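Local coordinates for probable hydrogenase nickel incorporation protein hypB (Methanocaldococcus jannaschii, PDB 2HF9) that probably hydrolyses GTP slowly to support nickel insertion during maturation of [NiFe] hydrogenases, acting as a metal-binding homodimer, at residues Arg143-Thr149 against Asp167-Lys173; Gly152-Glu157 against Lys186-Ala191; Thr149-Asp153 against Val180-Ile184. All coordinates share one frame; numbering follows the deposited sequence.

Contact 1: residues Arg143-Thr149 against Asp167-Lys173. With GSP (5'-guanosine-diphosphate-monothiophosphate), chain E.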
loop_
_atom_site.group_PDB
_atom_site.type_symbol
_atom_site.label_atom_id
_atom_site.label_comp_id
_atom_site.label_asym_id
_atom_site.label_seq_id
_atom_site.Cartn_x
_atom_site.Cartn_y
_atom_site.Cartn_z
ATOM N N ARG A 143 5.807 15.151 -9.398
ATOM C CA ARG A 143 5.411 13.952 -8.692
ATOM C C ARG A 143 4.623 14.324 -7.442
ATOM O O ARG A 143 5.038 15.190 -6.665
ATOM C CB ARG A 143 6.644 13.122 -8.352
ATOM C CG ARG A 143 7.319 12.527 -9.586
ATOM C CD ARG A 143 8.768 12.141 -9.336
ATOM N NE ARG A 143 8.911 11.009 -8.416
ATOM C CZ ARG A 143 8.867 9.726 -8.775
ATOM N NH1 ARG A 143 8.662 9.383 -10.041
ATOM N NH2 ARG A 143 9.010 8.779 -7.858
ATOM N N ILE A 144 3.477 13.676 -7.269
ATOM C CA ILE A 144 2.607 13.925 -6.124
ATOM C C ILE A 144 2.465 12.623 -5.343
ATOM O O ILE A 144 2.099 11.594 -5.915
ATOM C CB ILE A 144 1.208 14.449 -6.567
ATOM C CG1 ILE A 144 1.349 15.757 -7.360
ATOM C CG2 ILE A 144 0.271 14.615 -5.352
ATOM C CD1 ILE A 144 0.077 16.251 -8.021
ATOM N N VAL A 145 2.792 12.659 -4.053
ATOM C CA VAL A 145 2.587 11.498 -3.192
ATOM C C VAL A 145 1.401 11.760 -2.272
ATOM O O VAL A 145 1.395 12.724 -1.499
ATOM C CB VAL A 145 3.857 11.102 -2.382
ATOM C CG1 VAL A 145 3.556 9.948 -1.420
ATOM C CG2 VAL A 145 4.983 10.707 -3.316
ATOM N N VAL A 146 0.389 10.905 -2.391
ATOM C CA VAL A 146 -0.797 10.987 -1.560
ATOM C C VAL A 146 -0.751 9.884 -0.509
ATOM O O VAL A 146 -0.744 8.699 -0.834
ATOM C CB VAL A 146 -2.099 10.838 -2.397
ATOM C CG1 VAL A 146 -3.337 11.086 -1.522
ATOM C CG2 VAL A 146 -2.081 11.783 -3.595
ATOM N N ILE A 147 -0.691 10.283 0.753
ATOM C CA ILE A 147 -0.917 9.348 1.843
ATOM C C ILE A 147 -2.106 9.849 2.639
ATOM O O ILE A 147 -2.594 10.957 2.405
ATOM C CB ILE A 147 0.329 9.129 2.754
ATOM C CG1 ILE A 147 0.834 10.450 3.380
ATOM C CG2 ILE A 147 1.405 8.308 2.014
ATOM C CD1 ILE A 147 1.748 11.299 2.493
ATOM N N SER A 148 -2.599 9.037 3.559
ATOM C CA SER A 148 -3.762 9.454 4.318
ATOM C C SER A 148 -3.638 9.117 5.792
ATOM O O SER A 148 -2.892 8.207 6.174
ATOM C CB SER A 148 -5.042 8.876 3.706
ATOM O OG SER A 148 -5.150 7.491 3.958
ATOM N N THR A 149 -4.372 9.861 6.617
ATOM C CA THR A 149 -4.313 9.706 8.072
ATOM C C THR A 149 -4.623 8.273 8.519
ATOM O O THR A 149 -4.080 7.804 9.516
ATOM C CB THR A 149 -5.266 10.692 8.790
ATOM O OG1 THR A 149 -6.622 10.390 8.442
ATOM C CG2 THR A 149 -4.950 12.139 8.388
ATOM N N ASP A 167 7.251 16.219 -5.216
ATOM C CA ASP A 167 7.203 17.671 -5.335
ATOM C C ASP A 167 6.049 18.212 -4.493
ATOM O O ASP A 167 6.093 19.345 -3.998
ATOM C CB ASP A 167 7.021 18.069 -6.797
ATOM C CG ASP A 167 8.182 17.618 -7.668
ATOM O OD1 ASP A 167 9.295 18.145 -7.486
ATOM O OD2 ASP A 167 7.977 16.737 -8.528
ATOM N N LEU A 168 5.016 17.386 -4.350
ATOM C CA LEU A 168 3.889 17.671 -3.480
ATOM C C LEU A 168 3.585 16.445 -2.632
ATOM O O LEU A 168 3.463 15.335 -3.152
ATOM C CB LEU A 168 2.645 18.068 -4.290
ATOM C CG LEU A 168 1.319 18.181 -3.526
ATOM C CD1 LEU A 168 1.323 19.353 -2.548
ATOM C CD2 LEU A 168 0.120 18.265 -4.470
ATOM N N ILE A 169 3.463 16.660 -1.325
ATOM C CA ILE A 169 3.030 15.616 -0.410
ATOM C C ILE A 169 1.649 15.992 0.131
ATOM O O ILE A 169 1.467 17.044 0.758
ATOM C CB ILE A 169 4.053 15.380 0.721
ATOM C CG1 ILE A 169 5.373 14.865 0.128
ATOM C CG2 ILE A 169 3.507 14.382 1.740
ATOM C CD1 ILE A 169 6.594 15.000 1.028
ATOM N N VAL A 170 0.678 15.134 -0.158
ATOM C CA VAL A 170 -0.701 15.328 0.276
ATOM C C VAL A 170 -1.010 14.377 1.430
ATOM O O VAL A 170 -0.905 13.154 1.292
ATOM C CB VAL A 170 -1.699 15.097 -0.891
ATOM C CG1 VAL A 170 -3.139 15.239 -0.416
ATOM C CG2 VAL A 170 -1.416 16.074 -2.028
ATOM N N ILE A 171 -1.349 14.958 2.576
ATOM C CA ILE A 171 -1.811 14.202 3.728
ATOM C C ILE A 171 -3.331 14.300 3.701
ATOM O O ILE A 171 -3.921 15.309 4.121
ATOM C CB ILE A 171 -1.203 14.737 5.049
ATOM C CG1 ILE A 171 0.331 14.661 4.992
ATOM C CG2 ILE A 171 -1.728 13.949 6.250
ATOM C CD1 ILE A 171 1.054 15.650 5.898
ATOM N N ASN A 172 -3.948 13.255 3.156
ATOM C CA ASN A 172 -5.377 13.227 2.884
ATOM C C ASN A 172 -6.160 12.609 4.051
ATOM O O ASN A 172 -5.563 12.058 4.986
ATOM C CB ASN A 172 -5.642 12.467 1.566
ATOM C CG ASN A 172 -7.075 12.604 1.071
ATOM O OD1 ASN A 172 -7.654 11.643 0.545
ATOM N ND2 ASN A 172 -7.655 13.787 1.234
ATOM N N LYS A 173 -7.487 12.715 3.983
ATOM C CA LYS A 173 -8.414 12.179 4.994
ATOM C C LYS A 173 -8.205 12.806 6.374
ATOM O O LYS A 173 -8.320 12.122 7.391
ATOM C CB LYS A 173 -8.336 10.642 5.081
ATOM C CG LYS A 173 -8.614 9.911 3.771
ATOM C CD LYS A 173 -8.612 8.397 3.966
ATOM C CE LYS A 173 -8.466 7.682 2.636
ATOM N NZ LYS A 173 -7.876 6.315 2.827
HETATM P PG GSP E . -6.430 2.789 -5.240
HETATM O O3B GSP E . -7.068 3.846 -4.207
HETATM S S1G GSP E . -4.839 2.366 -4.729
HETATM O O2G GSP E . -7.353 1.557 -5.208
HETATM O O3G GSP E . -6.427 3.403 -6.650
HETATM P PB GSP E . -7.020 5.449 -4.385
HETATM O O1B GSP E . -5.780 5.957 -3.763
HETATM O O2B GSP E . -7.187 5.891 -5.782
HETATM P PA GSP E . -9.734 6.294 -3.753
HETATM O O1A GSP E . -9.838 7.584 -4.474
HETATM O O2A GSP E . -10.411 5.194 -4.487
HETATM O O3A GSP E . -8.208 5.921 -3.399
HETATM O "O5'" GSP E . -10.317 6.497 -2.275
HETATM C "C5'" GSP E . -10.312 5.441 -1.335
HETATM C "C4'" GSP E . -11.463 5.618 -0.351
HETATM O "O4'" GSP E . -11.215 6.712 0.517
HETATM C "C3'" GSP E . -12.795 5.902 -1.025
HETATM O "O3'" GSP E . -13.763 5.191 -0.287
HETATM C "C2'" GSP E . -12.992 7.392 -0.852
HETATM O "O2'" GSP E . -14.346 7.742 -0.753
HETATM C "C1'" GSP E . -12.280 7.649 0.462
HETATM N N9 GSP E . -11.670 8.977 0.636
HETATM C C8 GSP E . -10.728 9.593 -0.151
HETATM N N7 GSP E . -10.416 10.776 0.423
HETATM C C5 GSP E . -11.128 10.913 1.565
HETATM C C6 GSP E . -11.190 11.917 2.531
HETATM O O6 GSP E . -10.499 12.928 2.422
HETATM N N1 GSP E . -12.031 11.759 3.618
HETATM C C2 GSP E . -12.809 10.619 3.741
HETATM N N2 GSP E . -13.620 10.475 4.784
HETATM N N3 GSP E . -12.742 9.625 2.783
HETATM C C4 GSP E . -11.911 9.777 1.716
#
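Ile144 to Ser148 pair residue for residue with Leu168 to Asn172 as parallel strands in the sheet of the P-loop NTPase fold, the two ends of a beta-alpha-beta unit. The ladder is regular, as in Val170 N to Val145 O (2.8 Å). On one face Ile144 and Leu168 lie side by side, CG2 touching CD2; on the other, Ile147 swings CD1 across to Ile169 CG2 (3.6 Å). At the N-terminal end Asp167 turns its carboxylate back, and OD2 takes the Arg143 N-H with its anti lone pair.

Asn172 and Lys173 open the guanine-recognition motif (NKxD) completed by Asp175, which bonds to the nucleotide. From CB, beside Thr149 OG1, the extended Lys173 chain places CG over the face of the purine, 3.5 Å from GSP C5. CD passes Ser148 CB, CE sits between Ser148 OG and the ribose O4', and NZ donates to Ser148 OG (3.2 Å), itself hydrogen-bonded to Glu151 OE2. The ammonium shares its three N-H groups among this hydroxyl, Gly48 O and Thr150 OG1 of its own chain, and Thr150 O of the second subunit. Nearby, Thr149 OG1 donates to Lys173 O at 2.6 Å, reaching it from 49° out of the carbonyl plane.

Contact 2: residues Gly152-Glu157 against Lys186-Ala191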
loop_
_atom_site.group_PDB
_atom_site.type_symbol
_atom_site.label_atom_id
_atom_site.label_comp_id
_atom_site.label_asym_id
_atom_site.label_seq_id
_atom_site.Cartn_x
_atom_site.Cartn_y
_atom_site.Cartn_z
ATOM N N GLY A 152 -2.032 5.611 9.416
ATOM C CA GLY A 152 -1.234 5.851 10.618
ATOM C C GLY A 152 -0.302 7.032 10.437
ATOM O O GLY A 152 0.113 7.346 9.313
ATOM N N ASP A 153 0.037 7.689 11.542
ATOM C CA ASP A 153 0.863 8.896 11.478
ATOM C C ASP A 153 2.380 8.647 11.434
ATOM O O ASP A 153 3.161 9.595 11.506
ATOM C CB ASP A 153 0.481 9.891 12.588
ATOM C CG ASP A 153 0.690 9.337 13.986
ATOM O OD1 ASP A 153 1.393 8.316 14.147
ATOM O OD2 ASP A 153 0.144 9.939 14.929
ATOM N N ASP A 154 2.785 7.380 11.313
ATOM C CA ASP A 154 4.197 7.031 11.122
ATOM C C ASP A 154 4.529 6.768 9.654
ATOM O O ASP A 154 5.689 6.550 9.304
ATOM C CB ASP A 154 4.583 5.807 11.963
ATOM C CG ASP A 154 4.850 6.153 13.419
ATOM O OD1 ASP A 154 5.369 7.255 13.696
ATOM O OD2 ASP A 154 4.545 5.313 14.292
ATOM N N THR A 155 3.502 6.809 8.810
ATOM C CA THR A 155 3.595 6.451 7.393
ATOM C C THR A 155 4.639 7.252 6.605
ATOM O O THR A 155 5.344 6.696 5.754
ATOM C CB THR A 155 2.201 6.551 6.730
ATOM O OG1 THR A 155 1.315 5.636 7.387
ATOM C CG2 THR A 155 2.259 6.205 5.249
ATOM N N ILE A 156 4.750 8.546 6.895
ATOM C CA ILE A 156 5.741 9.382 6.214
ATOM C C ILE A 156 7.170 9.039 6.659
ATOM O O ILE A 156 8.047 8.838 5.818
ATOM C CB ILE A 156 5.427 10.895 6.353
ATOM C CG1 ILE A 156 4.083 11.205 5.679
ATOM C CG2 ILE A 156 6.545 11.743 5.742
ATOM C CD1 ILE A 156 3.437 12.501 6.105
ATOM N N GLU A 157 7.400 8.929 7.965
ATOM C CA GLU A 157 8.753 8.614 8.435
ATOM C C GLU A 157 9.181 7.162 8.190
ATOM O O GLU A 157 10.377 6.863 8.172
ATOM C CB GLU A 157 9.016 9.090 9.874
ATOM C CG GLU A 157 8.090 8.581 10.959
ATOM C CD GLU A 157 8.511 9.077 12.342
ATOM O OE1 GLU A 157 9.679 9.492 12.506
ATOM O OE2 GLU A 157 7.677 9.051 13.267
ATOM N N LYS A 186 2.105 16.282 13.409
ATOM C CA LYS A 186 3.293 15.429 13.339
ATOM C C LYS A 186 3.588 15.013 11.897
ATOM O O LYS A 186 4.723 15.122 11.437
ATOM C CB LYS A 186 3.133 14.182 14.218
ATOM C CG LYS A 186 4.307 13.202 14.128
ATOM C CD LYS A 186 3.942 11.836 14.680
ATOM C CE LYS A 186 5.083 10.838 14.511
ATOM N NZ LYS A 186 5.295 10.425 13.091
ATOM N N MET A 187 2.562 14.537 11.191
ATOM C CA MET A 187 2.734 14.076 9.811
ATOM C C MET A 187 3.219 15.207 8.907
ATOM O O MET A 187 4.109 15.009 8.084
ATOM C CB MET A 187 1.434 13.482 9.267
ATOM C CG MET A 187 0.970 12.247 10.009
ATOM S SD MET A 187 -0.599 11.585 9.397
ATOM C CE MET A 187 -0.086 10.797 7.868
ATOM N N GLU A 188 2.632 16.390 9.078
ATOM C CA GLU A 188 3.005 17.565 8.297
ATOM C C GLU A 188 4.471 17.945 8.526
ATOM O O GLU A 188 5.188 18.274 7.576
ATOM C CB GLU A 188 2.079 18.736 8.626
ATOM C CG GLU A 188 2.350 19.998 7.825
ATOM C CD GLU A 188 1.483 21.164 8.256
ATOM O OE1 GLU A 188 1.058 21.192 9.435
ATOM O OE2 GLU A 188 1.240 22.059 7.419
ATOM N N ASN A 189 4.903 17.891 9.787
ATOM C CA ASN A 189 6.308 18.127 10.136
ATOM C C ASN A 189 7.248 17.045 9.616
ATOM O O ASN A 189 8.346 17.351 9.146
ATOM C CB ASN A 189 6.473 18.311 11.645
ATOM C CG ASN A 189 6.120 19.707 12.091
ATOM O OD1 ASN A 189 6.525 20.687 11.464
ATOM N ND2 ASN A 189 5.354 19.812 13.164
ATOM N N ASP A 190 6.808 15.788 9.688
ATOM C CA ASP A 190 7.549 14.667 9.107
ATOM C C ASP A 190 7.850 14.923 7.631
ATOM O O ASP A 190 8.989 14.773 7.192
ATOM C CB ASP A 190 6.768 13.351 9.241
ATOM C CG ASP A 190 6.719 12.817 10.670
ATOM O OD1 ASP A 190 5.889 11.919 10.923
ATOM O OD2 ASP A 190 7.498 13.270 11.537
ATOM N N ALA A 191 6.817 15.308 6.877
ATOM C CA ALA A 191 6.928 15.541 5.439
ATOM C C ALA A 191 7.871 16.699 5.116
ATOM O O ALA A 191 8.724 16.581 4.240
ATOM C CB ALA A 191 5.548 15.792 4.837
HETATM O O HOH W 1 4.850 9.953 9.454
#
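A type I turn from Gly152 to Thr155 carries the chain along helix 184-194, with Asp153 CA 5.8 Å from Met187 CA and, farther on, Glu157 beside Asp190. Thr155 OG1 bonds back to Gly152 O within the turn. Met187 packs against Asp153, its CG 3.5 Å from Asp153 CB, and its bent end brings CE to Gly152 O.

Lys186 leaves the helix with CG anti to the backbone N (chi1 177°) and runs extended until its last torsion bends NZ into a group of oxygens. Four of them share the three N-H groups of NZ: Asp153 O at 2.8 Å and, in salt bridges, Glu157 OE2, Asp190 OD1 and Asp154 OD1, the longest at 3.2 Å. Asp190 offers its syn lone pair, whereas Glu157 OE2 is met from 47° above its carboxylate plane. This network joins the loop after strand 142-148 to helix 184-194, which precedes strand 199-202 in the P-loop NTPase fold. Asp154 OD1 and Glu157 OE2 lie 3.0 Å apart, a closeness that the shared ammonium probably offsets. A water donates to both Asp153 O and Asp190 OD1 and accepts from Glu157 N.

On the inner side Ile156 points at the helix: CD1 reaches Met187 O (3.3 Å) and Met187 CB, while CG2 rests against Asp190 CB. Ile147 and Ile171 of the sheet also pack against Ile156, and Phe79 of the second subunit packs on Glu157.

Contact 3: residues Thr149-Asp153 against Val180-Ile184. With GSP (5'-guanosine-diphosphate-monothiophosphate), chain H.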
loop_
_atom_site.group_PDB
_atom_site.type_symbol
_atom_site.label_atom_id
_atom_site.label_comp_id
_atom_site.label_asym_id
_atom_site.label_seq_id
_atom_site.Cartn_x
_atom_site.Cartn_y
_atom_site.Cartn_z
ATOM N N THR A 149 -4.372 9.861 6.617
ATOM C CA THR A 149 -4.313 9.706 8.072
ATOM C C THR A 149 -4.623 8.273 8.519
ATOM O O THR A 149 -4.080 7.804 9.516
ATOM C CB THR A 149 -5.266 10.692 8.790
ATOM O OG1 THR A 149 -6.622 10.390 8.442
ATOM C CG2 THR A 149 -4.950 12.139 8.388
ATOM N N THR A 150 -5.469 7.581 7.755
ATOM C CA THR A 150 -5.953 6.250 8.129
ATOM C C THR A 150 -4.911 5.133 8.003
ATOM O O THR A 150 -5.149 4.008 8.449
ATOM C CB THR A 150 -7.246 5.871 7.377
ATOM O OG1 THR A 150 -7.018 5.882 5.959
ATOM C CG2 THR A 150 -8.360 6.842 7.724
ATOM N N GLU A 151 -3.770 5.454 7.399
ATOM C CA GLU A 151 -2.635 4.536 7.311
ATOM C C GLU A 151 -1.761 4.619 8.571
ATOM O O GLU A 151 -0.865 3.802 8.772
ATOM C CB GLU A 151 -1.807 4.842 6.059
ATOM C CG GLU A 151 -2.547 4.580 4.740
ATOM C CD GLU A 151 -2.349 5.683 3.706
ATOM O OE1 GLU A 151 -1.284 6.342 3.709
ATOM O OE2 GLU A 151 -3.265 5.884 2.879
ATOM N N GLY A 152 -2.032 5.611 9.416
ATOM C CA GLY A 152 -1.234 5.851 10.618
ATOM C C GLY A 152 -0.302 7.032 10.437
ATOM O O GLY A 152 0.113 7.346 9.313
ATOM N N ASP A 153 0.037 7.689 11.542
ATOM C CA ASP A 153 0.863 8.896 11.478
ATOM C C ASP A 153 2.380 8.647 11.434
ATOM O O ASP A 153 3.161 9.595 11.506
ATOM C CB ASP A 153 0.481 9.891 12.588
ATOM C CG ASP A 153 0.690 9.337 13.986
ATOM O OD1 ASP A 153 1.393 8.316 14.147
ATOM O OD2 ASP A 153 0.144 9.939 14.929
ATOM N N VAL A 180 -8.621 7.547 13.990
ATOM C CA VAL A 180 -7.492 6.604 13.944
ATOM C C VAL A 180 -6.396 6.941 14.955
ATOM O O VAL A 180 -5.454 6.162 15.142
ATOM C CB VAL A 180 -6.843 6.519 12.527
ATOM C CG1 VAL A 180 -7.740 5.763 11.572
ATOM C CG2 VAL A 180 -6.513 7.907 11.985
ATOM N N GLY A 181 -6.515 8.101 15.592
ATOM C CA GLY A 181 -5.515 8.565 16.551
ATOM C C GLY A 181 -4.267 9.119 15.885
ATOM O O GLY A 181 -3.186 9.107 16.478
ATOM N N ALA A 182 -4.418 9.608 14.652
ATOM C CA ALA A 182 -3.300 10.162 13.888
ATOM C C ALA A 182 -3.079 11.637 14.203
ATOM O O ALA A 182 -4.030 12.412 14.274
ATOM C CB ALA A 182 -3.523 9.966 12.394
ATOM N N ASP A 183 -1.815 12.010 14.390
ATOM C CA ASP A 183 -1.430 13.388 14.678
ATOM C C ASP A 183 -1.029 14.046 13.365
ATOM O O ASP A 183 0.069 13.807 12.865
ATOM C CB ASP A 183 -0.266 13.407 15.681
ATOM C CG ASP A 183 0.107 14.817 16.153
ATOM O OD1 ASP A 183 -0.227 15.814 15.478
ATOM O OD2 ASP A 183 0.759 14.924 17.216
ATOM N N ILE A 184 -1.925 14.860 12.805
ATOM C CA ILE A 184 -1.696 15.462 11.482
ATOM C C ILE A 184 -0.570 16.500 11.490
ATOM O O ILE A 184 0.143 16.648 10.498
ATOM C CB ILE A 184 -2.987 16.050 10.833
ATOM C CG1 ILE A 184 -3.552 17.228 11.641
ATOM C CG2 ILE A 184 -4.030 14.953 10.623
ATOM C CD1 ILE A 184 -4.677 17.979 10.938
HETATM P PG GSP H . 2.376 -0.709 8.427
HETATM O O3B GSP H . 0.938 -0.522 9.125
HETATM S S1G GSP H . 2.224 -1.240 6.794
HETATM O O2G GSP H . 3.052 0.674 8.506
HETATM O O3G GSP H . 3.194 -1.726 9.234
HETATM P PB GSP H . 0.106 -1.677 9.882
HETATM O O1B GSP H . -0.632 -2.454 8.866
HETATM O O2B GSP H . 0.931 -2.504 10.782
HETATM P PA GSP H . -0.943 -0.301 12.200
HETATM O O1A GSP H . -1.163 -1.408 13.153
HETATM O O2A GSP H . 0.300 0.456 12.491
HETATM O O3A GSP H . -1.008 -0.829 10.683
HETATM O "O5'" GSP H . -2.234 0.658 12.218
HETATM C "C5'" GSP H . -2.270 1.844 11.449
HETATM C "C4'" GSP H . -3.232 2.829 12.108
HETATM O "O4'" GSP H . -4.561 2.339 12.020
HETATM C "C3'" GSP H . -2.938 3.006 13.590
HETATM O "O3'" GSP H . -3.083 4.375 13.883
HETATM C "C2'" GSP H . -4.011 2.201 14.294
HETATM O "O2'" GSP H . -4.349 2.771 15.533
HETATM C "C1'" GSP H . -5.159 2.282 13.304
HETATM N N9 GSP H . -6.108 1.156 13.340
HETATM C C8 GSP H . -5.857 -0.182 13.151
HETATM N N7 GSP H . -7.034 -0.846 13.240
HETATM C C5 GSP H . -8.027 0.045 13.467
HETATM C C6 GSP H . -9.407 -0.078 13.634
HETATM O O6 GSP H . -9.952 -1.177 13.593
HETATM N N1 GSP H . -10.171 1.052 13.853
HETATM C C2 GSP H . -9.574 2.298 13.907
HETATM N N2 GSP H . -10.303 3.386 14.119
HETATM N N3 GSP H . -8.208 2.414 13.740
HETATM C C4 GSP H . -7.452 1.308 13.523
#
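With chi1 at 62°, Asp153 sets its carboxylate between its own N and carbonyl carbon, and chi2 of 16° keeps OD1 near CA and turns OD2 outward to the Asp183 N-H. That bond is 2.9 Å long from Asp183 N to Asp153 OD2, fairly straight at 158°, and uses the anti lone pair. CB of Asp153 meanwhile lies against Ala182 CB at 4.0 Å.

Ala182 CB also faces Thr149 O, which already accepts Gly152 N within the 3-10 turn. Gly181, at positive phi, is the C-prime residue of a Schellman motif that ends helix 177-180, Ala182 N bonding to Ala177 O; two residues later Asp183 is the N-cap of helix 184-194, its OD1 taking Lys186 N. The contact joins this junction between two helices to the loop after strand 142-148. Val180 rests its two methyls on that loop, CG2 at Thr149 O (3.5 Å) and CG1 at Thr150 CG2. At the far end the methyls Thr149 CG2 and Ile184 CG2 meet side by side at 3.7 Å. Gly152 CA and Glu151 O border the ribose of the GSP held largely by the second subunit, and its O3' makes a weak bond to Val180 O.

Of the elements in these contacts, strand 142-148 comes first along the chain, and the loop after it supplies the opening segments of contacts 3 and 2 in turn. The chain then passes through helix 160-163 and returns at 167-173, where contact 1 closes the shortest loop, with 17 residues between its segments. Contacts 3 and 2 close later, at 180-184 and 186-191, so both cross contact 1 along the sequence; they share Gly152 and Asp153, while contacts 1 and 3 share Thr149. In space Ile147 CG2 packs on Thr155 CG2, and Ile171 CD1 on the backbone at Met187 and Glu188. Together they tie neighbouring strands 142-148 and 168-172 to the loop at the dimer interface and to helix 184-194.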